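Local coordinates for protein twin-arginine translocation pathway signal (Rhodoferax ferrireducens, PDB 5IM2) that binds benzoate in the cleft between its two lobes and probably serves as the extracytoplasmic solute-binding protein of a TRAP transporter, at residues Arg125-Glu130 against Thr195-Lys200. Numbering follows the deposited sequence.
Sequences RIEVFE and TRQVTK
E127 OE1 accepts two hydrogen bonds from the helix that starts at R196. R196 NH2 reaches E127 OE1 on the syn side at 3.0 Å. Q197 NE2 comes to E127 OE1 from above the carboxylate plane, at 3.1 Å. The other oxygen, E127 OE2, takes R196 NE on its syn lone pair at 2.7 Å, with an N-H...O angle of 160°. R196 thus grips the carboxylate side-on, through NE and NH2, one nitrogen to each oxygen. The two flat groups are 34° apart. R196 CG sits between the backbone N and the carbonyl carbon (chi1 80°), and the chain runs extended from there to NE, which carries the guanidinium out to E127. R196 NH2 also pairs with D342, so one guanidinium joins two acidic side chains. An alanine in place of E127 would probably leave R196 NE without its acceptor, with D342 still pairing NH2, and the Q197 amide freer to turn.

The fold is that of a family 7 extracellular solute-binding protein, with two lobes around a ligand cleft. Here a 3-10 turn in the loop after strand 111-114 meets the start of a helix that follows strand 190-193 of the six-stranded sheet. The T195 side chain is about 7 Å from the bound benzoate.

E130 makes the second polar link. T195 OG1 donates to E130 OE1 at 2.9 Å, from above the carboxylate plane. T195 is the N-cap residue of helix 196-205. E130 OE2 is bound by the backbone N of T262. A water lies between the two glutamates: it donates to E130 OE1 at 2.7 Å, weakly to E127 OE2, and accepts from Q197 N. A second water donates to E130 O and Q197 O. Beside the polar groups, E127 CB rests on Q197 CG at 3.9 Å. W339 of helix 334-345 touches both E127 and Q197.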
ATOM      1  N   ARG A 125      -3.358  13.961   2.282  1.00 16.33           N
ATOM      2  CA  ARG A 125      -1.947  14.344   2.179  1.00 16.40           C
ATOM      3  C   ARG A 125      -0.999  13.148   2.025  1.00 17.46           C
ATOM      4  O   ARG A 125       0.063  13.276   1.394  1.00 14.56           O
ATOM      5  CB  ARG A 125      -1.554  15.176   3.394  1.00 15.65           C
ATOM      6  CG  ARG A 125      -2.131  16.554   3.388  1.00 16.07           C
ATOM      7  CD  ARG A 125      -1.993  17.223   4.720  1.00 26.72           C
ATOM      8  NE  ARG A 125      -2.999  16.739   5.638  1.00 20.97           N
ATOM      9  CZ  ARG A 125      -3.246  17.271   6.832  1.00 28.78           C
ATOM     10  NH1 ARG A 125      -2.528  18.294   7.284  1.00 31.69           N
ATOM     11  NH2 ARG A 125      -4.206  16.761   7.583  1.00 30.19           N
ATOM     12  N   ILE A 126      -1.345  11.978   2.577  1.00 16.41           N
ATOM     13  CA  ILE A 126      -0.456  10.833   2.445  1.00 16.89           C
ATOM     14  C   ILE A 126      -0.403  10.336   1.004  1.00 15.17           C
ATOM     15  O   ILE A 126       0.518   9.597   0.617  1.00 14.14           O
ATOM     16  CB  ILE A 126      -0.881   9.709   3.407  1.00 16.01           C
ATOM     17  CG1 ILE A 126       0.236   8.682   3.497  1.00 17.33           C
ATOM     18  CG2 ILE A 126      -2.172   9.056   2.984  1.00 16.97           C
ATOM     19  CD1 ILE A 126      -0.098   7.484   4.406  1.00 27.47           C
ATOM     20  N   GLU A 127      -1.379  10.749   0.188  1.00 19.88           N
ATOM     21  CA  GLU A 127      -1.479  10.321  -1.202  1.00 14.06           C
ATOM     22  C   GLU A 127      -0.309  10.766  -2.073  1.00 14.17           C
ATOM     23  O   GLU A 127      -0.187  10.281  -3.198  1.00 14.19           O
ATOM     24  CB  GLU A 127      -2.745  10.880  -1.859  1.00 24.01           C
ATOM     25  CG  GLU A 127      -4.074  10.400  -1.386  1.00 34.51           C
ATOM     26  CD  GLU A 127      -5.215  11.137  -2.125  1.00 34.76           C
ATOM     27  OE1 GLU A 127      -5.015  12.292  -2.627  1.00 27.15           O
ATOM     28  OE2 GLU A 127      -6.315  10.570  -2.204  1.00 41.67           O
ATOM     29  N   VAL A 128       0.540  11.679  -1.596  1.00 18.91           N
ATOM     30  CA  VAL A 128       1.680  12.133  -2.378  1.00 16.71           C
ATOM     31  C   VAL A 128       2.545  10.936  -2.787  1.00 11.88           C
ATOM     32  O   VAL A 128       3.197  10.946  -3.841  1.00 17.11           O
ATOM     33  CB  VAL A 128       2.460  13.191  -1.567  1.00 15.21           C
ATOM     34  CG1 VAL A 128       3.157  12.577  -0.360  1.00 14.27           C
ATOM     35  CG2 VAL A 128       3.419  13.949  -2.470  1.00 13.34           C
ATOM     36  N   PHE A 129       2.571   9.895  -1.965  1.00 13.94           N
ATOM     37  CA  PHE A 129       3.438   8.741  -2.229  1.00 13.82           C
ATOM     38  C   PHE A 129       2.877   7.797  -3.269  1.00 11.26           C
ATOM     39  O   PHE A 129       3.610   6.914  -3.755  1.00 16.38           O
ATOM     40  CB  PHE A 129       3.706   7.995  -0.920  1.00 15.42           C
ATOM     41  CG  PHE A 129       4.588   8.773  -0.010  1.00 12.56           C
ATOM     42  CD1 PHE A 129       5.953   8.842  -0.240  1.00 15.71           C
ATOM     43  CD2 PHE A 129       4.050   9.556   1.012  1.00 12.71           C
ATOM     44  CE1 PHE A 129       6.750   9.624   0.543  1.00 17.74           C
ATOM     45  CE2 PHE A 129       4.852  10.341   1.806  1.00 15.46           C
ATOM     46  CZ  PHE A 129       6.194  10.392   1.570  1.00 15.90           C
ATOM     47  N   GLU A 130       1.621   8.011  -3.650  1.00 13.47           N
ATOM     48  CA  GLU A 130       0.905   7.238  -4.654  1.00 15.11           C
ATOM     49  C   GLU A 130       0.924   7.906  -6.022  1.00 17.59           C
ATOM     50  O   GLU A 130       0.396   7.340  -6.984  1.00 16.26           O
ATOM     51  CB  GLU A 130      -0.552   7.014  -4.211  1.00 14.34           C
ATOM     52  CG  GLU A 130      -0.606   6.213  -2.914  1.00 20.53           C
ATOM     53  CD  GLU A 130      -2.003   5.933  -2.398  1.00 25.32           C
ATOM     54  OE1 GLU A 130      -2.975   6.503  -2.914  1.00 20.01           O
ATOM     55  OE2 GLU A 130      -2.108   5.132  -1.450  1.00 22.25           O
ATOM     56  N   THR A 195      -6.737   2.967  -5.082  1.00 17.07           N
ATOM     57  CA  THR A 195      -7.031   4.274  -4.509  1.00 14.69           C
ATOM     58  C   THR A 195      -7.298   5.276  -5.634  1.00 21.58           C
ATOM     59  O   THR A 195      -6.903   5.055  -6.777  1.00 18.38           O
ATOM     60  CB  THR A 195      -5.862   4.776  -3.694  1.00 14.93           C
ATOM     61  OG1 THR A 195      -4.797   5.065  -4.611  1.00 21.82           O
ATOM     62  CG2 THR A 195      -5.410   3.735  -2.677  1.00 18.83           C
ATOM     63  N   ARG A 196      -7.849   6.441  -5.275  1.00 23.60           N
ATOM     64  CA  ARG A 196      -8.177   7.454  -6.292  1.00 18.61           C
ATOM     65  C   ARG A 196      -6.934   7.978  -7.025  1.00 17.12           C
ATOM     66  O   ARG A 196      -7.016   8.323  -8.205  1.00 17.97           O
ATOM     67  CB  ARG A 196      -8.969   8.601  -5.655  1.00 26.98           C
ATOM     68  CG  ARG A 196      -8.141   9.620  -4.913  1.00 42.08           C
ATOM     69  CD  ARG A 196      -8.956  10.845  -4.490  1.00 49.57           C
ATOM     70  NE  ARG A 196      -8.104  11.826  -3.816  1.00 53.11           N
ATOM     71  CZ  ARG A 196      -8.320  13.141  -3.788  1.00 67.12           C
ATOM     72  NH1 ARG A 196      -9.375  13.674  -4.399  1.00 68.61           N
ATOM     73  NH2 ARG A 196      -7.465  13.933  -3.145  1.00 64.07           N
ATOM     74  N   GLN A 197      -5.757   8.085  -6.377  1.00 18.93           N
ATOM     75  CA  GLN A 197      -4.635   8.570  -7.173  1.00 19.52           C
ATOM     76  C   GLN A 197      -4.196   7.548  -8.205  1.00 17.53           C
ATOM     77  O   GLN A 197      -3.730   7.922  -9.270  1.00 17.36           O
ATOM     78  CB  GLN A 197      -3.417   8.971  -6.312  1.00 25.05           C
ATOM     79  CG  GLN A 197      -3.536  10.275  -5.582  1.00 21.64           C
ATOM     80  CD  GLN A 197      -4.134  11.389  -6.382  1.00 16.20           C
ATOM     81  OE1 GLN A 197      -3.793  11.586  -7.553  1.00 28.61           O
ATOM     82  NE2 GLN A 197      -4.987  12.165  -5.743  1.00 24.10           N
ATOM     83  N   VAL A 198      -4.306   6.247  -7.912  1.00 16.43           N
ATOM     84  CA  VAL A 198      -3.914   5.272  -8.916  1.00 17.27           C
ATOM     85  C   VAL A 198      -4.960   5.206 -10.022  1.00 15.24           C
ATOM     86  O   VAL A 198      -4.617   5.072 -11.204  1.00 16.49           O
ATOM     87  CB  VAL A 198      -3.682   3.905  -8.254  1.00 17.03           C
ATOM     88  CG1 VAL A 198      -3.179   2.880  -9.261  1.00 18.31           C
ATOM     89  CG2 VAL A 198      -2.698   4.053  -7.095  1.00 18.03           C
ATOM     90  N   THR A 199      -6.249   5.325  -9.668  1.00 15.49           N
ATOM     91  CA  THR A 199      -7.283   5.299 -10.717  1.00 13.17           C
ATOM     92  C   THR A 199      -7.233   6.559 -11.562  1.00 13.95           C
ATOM     93  O   THR A 199      -7.474   6.494 -12.779  1.00 16.42           O
ATOM     94  CB  THR A 199      -8.685   5.097 -10.138  1.00 15.70           C
ATOM     95  OG1 THR A 199      -9.013   6.141  -9.225  1.00 18.87           O
ATOM     96  CG2 THR A 199      -8.823   3.737  -9.474  1.00 19.08           C
ATOM     97  N   LYS A 200      -6.835   7.689 -10.968  1.00 14.15           N
ATOM     98  CA  LYS A 200      -6.631   8.897 -11.772  1.00 14.00           C
ATOM     99  C   LYS A 200      -5.518   8.697 -12.789  1.00 14.93           C
ATOM    100  O   LYS A 200      -5.648   9.097 -13.960  1.00 17.02           O
ATOM    101  CB  LYS A 200      -6.343  10.078 -10.854  1.00 16.42           C
ATOM    102  CG  LYS A 200      -7.593  10.591 -10.177  1.00 25.37           C
ATOM    103  CD  LYS A 200      -7.301  11.743  -9.244  1.00 42.27           C
ATOM    104  CE  LYS A 200      -8.495  12.020  -8.328  1.00 58.45           C
ATOM    105  NZ  LYS A 200      -9.759  12.210  -9.099  1.00 68.84           N
TER
HETATM  106  O   HOH W   1      -5.132   7.977  -3.425  1.00 33.99           O
HETATM  107  O   HOH W   2      -0.603   7.577  -9.458  1.00 24.49           O